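Long-range contacts in bacterial microcompartment shell protein CutR (Streptococcus intermedius SK54 = ATCC 27335, PDB 6XPJ), which is probably a minor shell protein of the bacterial microcompartment for choline degradation, and may give that shell heterogeneity and flexibility: residues Ile22-Val27 / Leu96-Leu100; Asn70-Cys74 / Met84-Asp88. The protein carries 1 engineered substitution. All blocks are in the same frame, centred on the assembly; numbering follows the deposited sequence.

Contact 1: residues Ile22-Val27 / Leu96-Leu100; sequences ITLAHV and LEDIL
Leu100 N donates to Leu96 O at 3.0 Å, the ordinary bond between successive helix turns, and both leucine side chains reach across to Ala25 on strand 22-27. Between helix and strand the touching is all van der Waals, carbon against carbon or against peptide atoms. Leu100 closes on the methyl of Ala25 with both branches: its CD2 lies 3.7 Å from Ala25 CB and its CD1 3.8 Å. The same CD2 also reaches CG2 of Ile22. Leu96 works further along the strand and meets mostly backbone. Its CD1 sits 3.6 Å from His26 O and also touches Val27 CB, while CD2 lies by the peptide joining Ala25 to His26.

The strand and helix segments run nearly antiparallel, their axes at 159° and 9.0 Å apart, in the usual packing of a helix on the sheet of a BMC domain, here circularly permuted. At the far end Ile22 and Ile99 cross at about a right angle, with Ile22 CD1 3.6 Å from Ile99 CG2. Ile22 CG1 stands anti to its own carbonyl carbon (chi1 -63°) and the chain then runs extended, which carries CD1 out to the helix. The first side-chain bond of His26 points away from the helix, and its ring ND1 bonds to Thr115 OG1 and NE2 to Ser117 OG.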
loop_
_atom_site.group_PDB
_atom_site.type_symbol
_atom_site.label_atom_id
_atom_site.label_comp_id
_atom_site.label_asym_id
_atom_site.label_seq_id
_atom_site.Cartn_x
_atom_site.Cartn_y
_atom_site.Cartn_z
ATOM N N ILE C 22 15.205 -2.002 11.461
ATOM C CA ILE C 22 14.318 -2.687 12.435
ATOM C C ILE C 22 13.673 -1.604 13.284
ATOM O O ILE C 22 14.393 -0.832 13.954
ATOM C CB ILE C 22 15.076 -3.710 13.286
ATOM C CG1 ILE C 22 15.624 -4.825 12.393
ATOM C CG2 ILE C 22 14.163 -4.217 14.393
ATOM C CD1 ILE C 22 16.310 -5.955 13.123
ATOM N N THR C 23 12.337 -1.537 13.249
ATOM C CA THR C 23 11.567 -0.474 13.932
ATOM C C THR C 23 10.982 -0.996 15.247
ATOM O O THR C 23 10.508 -0.191 16.073
ATOM C CB THR C 23 10.485 0.101 13.012
ATOM O OG1 THR C 23 11.052 0.346 11.716
ATOM C CG2 THR C 23 9.926 1.380 13.577
ATOM N N LEU C 24 11.005 -2.299 15.461
ATOM C CA LEU C 24 10.446 -2.897 16.687
ATOM C C LEU C 24 11.190 -4.197 16.941
ATOM O O LEU C 24 11.305 -5.022 16.025
ATOM C CB LEU C 24 8.945 -3.162 16.517
ATOM C CG LEU C 24 8.259 -3.703 17.769
ATOM C CD1 LEU C 24 8.160 -2.620 18.818
ATOM C CD2 LEU C 24 6.895 -4.251 17.418
ATOM N N ALA C 25 11.651 -4.392 18.171
ATOM C CA ALA C 25 12.224 -5.671 18.637
ATOM C C ALA C 25 11.833 -5.794 20.101
ATOM O O ALA C 25 12.457 -5.160 20.975
ATOM C CB ALA C 25 13.707 -5.689 18.417
ATOM N N HIS C 26 10.733 -6.474 20.341
ATOM C CA HIS C 26 9.940 -6.298 21.563
ATOM C C HIS C 26 9.603 -7.639 22.180
ATOM O O HIS C 26 9.193 -8.575 21.440
ATOM C CB HIS C 26 8.659 -5.521 21.239
ATOM C CG HIS C 26 7.896 -5.127 22.459
ATOM N ND1 HIS C 26 8.074 -3.929 23.100
ATOM C CD2 HIS C 26 6.942 -5.804 23.162
ATOM C CE1 HIS C 26 7.262 -3.874 24.148
ATOM N NE2 HIS C 26 6.548 -5.017 24.211
ATOM N N VAL C 27 9.679 -7.704 23.496
ATOM C CA VAL C 27 9.182 -8.888 24.242
ATOM C C VAL C 27 7.993 -8.488 25.108
ATOM O O VAL C 27 8.092 -7.533 25.887
ATOM C CB VAL C 27 10.278 -9.572 25.075
ATOM C CG1 VAL C 27 11.051 -8.628 25.988
ATOM C CG2 VAL C 27 9.716 -10.729 25.879
ATOM N N LEU C 96 15.938 -11.875 20.321
ATOM C CA LEU C 96 15.768 -10.468 19.898
ATOM C C LEU C 96 17.129 -9.781 19.871
ATOM O O LEU C 96 17.406 -9.042 18.933
ATOM C CB LEU C 96 14.820 -9.784 20.872
ATOM C CG LEU C 96 13.362 -10.197 20.759
ATOM C CD1 LEU C 96 12.572 -9.594 21.892
ATOM C CD2 LEU C 96 12.776 -9.773 19.414
ATOM N N GLU C 97 17.941 -9.969 20.897
ATOM C CA GLU C 97 19.294 -9.366 20.957
ATOM C C GLU C 97 20.118 -9.838 19.759
ATOM O O GLU C 97 20.814 -9.012 19.134
ATOM C CB GLU C 97 19.990 -9.821 22.227
ATOM C CG GLU C 97 19.451 -9.195 23.487
ATOM C CD GLU C 97 19.853 -9.939 24.742
ATOM O OE1 GLU C 97 19.602 -9.391 25.826
ATOM O OE2 GLU C 97 20.409 -11.058 24.647
ATOM N N ASP C 98 20.057 -11.127 19.434
ATOM C CA ASP C 98 20.894 -11.661 18.337
ATOM C C ASP C 98 20.424 -11.069 17.014
ATOM O O ASP C 98 21.265 -10.732 16.157
ATOM C CB ASP C 98 20.918 -13.185 18.364
ATOM C CG ASP C 98 21.806 -13.719 19.490
ATOM O OD1 ASP C 98 22.232 -12.933 20.352
ATOM O OD2 ASP C 98 22.149 -14.905 19.426
ATOM N N ILE C 99 19.119 -10.921 16.818
ATOM C CA ILE C 99 18.591 -10.229 15.611
ATOM C C ILE C 99 19.140 -8.800 15.556
ATOM O O ILE C 99 19.639 -8.415 14.503
ATOM C CB ILE C 99 17.050 -10.229 15.580
ATOM C CG1 ILE C 99 16.494 -11.640 15.362
ATOM C CG2 ILE C 99 16.521 -9.272 14.538
ATOM C CD1 ILE C 99 15.035 -11.764 15.669
ATOM N N LEU C 100 19.005 -8.015 16.619
ATOM C CA LEU C 100 19.444 -6.601 16.607
ATOM C C LEU C 100 20.937 -6.517 16.335
ATOM O O LEU C 100 21.339 -5.682 15.523
ATOM C CB LEU C 100 19.057 -5.938 17.925
ATOM C CG LEU C 100 17.564 -5.690 18.120
ATOM C CD1 LEU C 100 17.274 -5.279 19.554
ATOM C CD2 LEU C 100 17.023 -4.665 17.143
#

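Contact 2: residues Asn70-Cys74 / Met84-Asp88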
loop_
_atom_site.group_PDB
_atom_site.type_symbol
_atom_site.label_atom_id
_atom_site.label_comp_id
_atom_site.label_asym_id
_atom_site.label_seq_id
_atom_site.Cartn_x
_atom_site.Cartn_y
_atom_site.Cartn_z
ATOM N N ASN C 70 16.216 -21.456 22.171
ATOM C CA ASN C 70 15.107 -22.433 22.057
ATOM C C ASN C 70 13.780 -21.667 22.018
ATOM O O ASN C 70 13.121 -21.499 23.051
ATOM C CB ASN C 70 15.123 -23.428 23.208
ATOM C CG ASN C 70 14.022 -24.457 23.092
ATOM O OD1 ASN C 70 13.426 -24.621 22.025
ATOM N ND2 ASN C 70 13.734 -25.136 24.191
ATOM N N ILE C 71 13.403 -21.231 20.841
ATOM C CA ILE C 71 12.143 -20.483 20.624
ATOM C C ILE C 71 11.333 -21.277 19.599
ATOM O O ILE C 71 11.894 -22.135 18.875
ATOM C CB ILE C 71 12.402 -19.007 20.233
ATOM C CG1 ILE C 71 13.259 -18.864 18.976
ATOM C CG2 ILE C 71 12.989 -18.211 21.408
ATOM C CD1 ILE C 71 12.485 -18.746 17.709
ATOM N N ASP C 72 10.035 -21.015 19.567
ATOM C CA ASP C 72 9.102 -21.546 18.555
ATOM C C ASP C 72 8.671 -20.357 17.696
ATOM O O ASP C 72 8.118 -19.409 18.254
ATOM C CB ASP C 72 7.905 -22.195 19.244
ATOM C CG ASP C 72 8.263 -23.428 20.053
ATOM O OD1 ASP C 72 9.067 -24.222 19.568
ATOM O OD2 ASP C 72 7.714 -23.577 21.155
ATOM N N ILE C 73 8.905 -20.437 16.394
ATOM C CA ILE C 73 8.458 -19.388 15.445
ATOM C C ILE C 73 6.932 -19.467 15.351
ATOM O O ILE C 73 6.392 -20.557 15.052
ATOM C CB ILE C 73 9.144 -19.521 14.078
ATOM C CG1 ILE C 73 10.663 -19.364 14.171
ATOM C CG2 ILE C 73 8.529 -18.520 13.108
ATOM C CD1 ILE C 73 11.126 -17.944 14.373
ATOM N N CYS C 74 6.258 -18.344 15.555
ATOM C CA CYS C 74 4.778 -18.237 15.443
ATOM C C CYS C 74 4.457 -17.969 13.968
ATOM O O CYS C 74 3.662 -18.707 13.360
ATOM C CB CYS C 74 4.201 -17.134 16.323
ATOM S SG CYS C 74 4.645 -17.243 18.077
ATOM N N MET C 84 7.065 -13.089 14.609
ATOM C CA MET C 84 6.698 -13.317 16.017
ATOM C C MET C 84 7.132 -14.720 16.419
ATOM O O MET C 84 7.054 -15.664 15.604
ATOM C CB MET C 84 5.207 -13.078 16.248
ATOM C CG MET C 84 4.843 -11.581 16.135
ATOM S SD MET C 84 3.162 -11.152 16.676
ATOM C CE MET C 84 2.858 -9.652 15.746
ATOM N N PHE C 85 7.584 -14.862 17.651
ATOM C CA PHE C 85 8.033 -16.169 18.166
ATOM C C PHE C 85 7.758 -16.206 19.660
ATOM O O PHE C 85 7.471 -15.174 20.273
ATOM C CB PHE C 85 9.498 -16.409 17.798
ATOM C CG PHE C 85 10.468 -15.314 18.156
ATOM C CD1 PHE C 85 11.039 -15.257 19.408
ATOM C CD2 PHE C 85 10.869 -14.378 17.195
ATOM C CE1 PHE C 85 11.934 -14.259 19.732
ATOM C CE2 PHE C 85 11.778 -13.385 17.524
ATOM C CZ PHE C 85 12.311 -13.333 18.794
ATOM N N SER C 86 7.827 -17.403 20.222
ATOM C CA SER C 86 7.488 -17.615 21.640
ATOM C C SER C 86 8.579 -18.440 22.308
ATOM O O SER C 86 9.300 -19.146 21.628
ATOM C CB SER C 86 6.141 -18.306 21.730
ATOM O OG SER C 86 6.269 -19.573 21.131
ATOM N N GLY C 87 8.651 -18.348 23.621
ATOM C CA GLY C 87 9.569 -19.163 24.419
ATOM C C GLY C 87 9.659 -18.595 25.803
ATOM O O GLY C 87 8.939 -17.645 26.114
ATOM N N ASP C 88 10.524 -19.154 26.638
ATOM C CA ASP C 88 10.742 -18.541 27.967
ATOM C C ASP C 88 11.343 -17.138 27.776
ATOM O O ASP C 88 11.960 -16.865 26.704
ATOM C CB ASP C 88 11.630 -19.427 28.825
ATOM C CG ASP C 88 13.019 -19.516 28.243
ATOM O OD1 ASP C 88 13.232 -20.371 27.376
ATOM O OD2 ASP C 88 13.860 -18.684 28.619
HETATM O O HOH W 1 12.035 -21.375 25.442
HETATM O O HOH W 2 7.264 -21.593 22.880
#
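Ile71 lies against Phe85 and the backbone beyond it. Its CB sits 3.4 Å from Ser86 O and also near Phe85 CD1. One branch, CG2, comes within 4.1 Å of that same ring carbon. The other starts from CG1, set between the backbone N and the carbonyl carbon (chi1 58°), and ends with CD1 3.8 Å from Phe85 CB and nearly as close to CG, approaching the ring obliquely. Ile73 adds its own CD1 beside Phe85 CB, so the root of the phenylalanine has isoleucine methyls from two positions of segment 70-74. Helices 58-68 and 89-105 cover this same face, through Ala65 and Val92 among others.

The two segments belong to the antiparallel beta hairpin 72-77/82-87, in which 72-77 is one of the two edge strands of the sheet within the chain. Asp72 and Ser86 form a hydrogen-bonded pair in it: Asp72 N gives to Ser86 O at 2.9 Å, and Ser86 N returns a bond to Asp72 O at 2.8 Å. Next along, Cys74 N reaches Met84 O at 2.8 Å. The thiol of Cys74 leans back over the partner strand, with SG 3.6 Å from Phe85 CA. On the Asp72 and Ser86 side a water links Asp72 OD2 to Ser86 OG. Where the strands part, a second water accepts a hydrogen bond from Asp88 N and donates to both Asn70 O and Asp88 OD1; Asp88 is the N-cap of helix 89-105, and its OD1 also bonds Ser91 OG.

In the fold
Contacts 1 and 2 meet directly although their centres are 13 Å apart. The Phe85 ring of contact 2 reaches segment 96-100 of helix 89-105: Phe85 CZ lies 3.6 Å from Leu96 CD2, and Phe85 CE2 lies 4.1 Å from Ile99 CD1. Strand 82-87 leads straight into helix 89-105, so the helix packed on strand 22-27 in contact 1 starts where the hairpin of contact 2 ends. Both contacts reach one sheet, with strand 46-53 lying between 82-87 and 11-28. Contact 1 is buried and contact 2 lies at the surface. Each has a neighbouring subunit of the hexamer close by: His26 packs on Tyr102 of a neighbouring subunit, and Met84 on Arg78 of a neighbouring subunit.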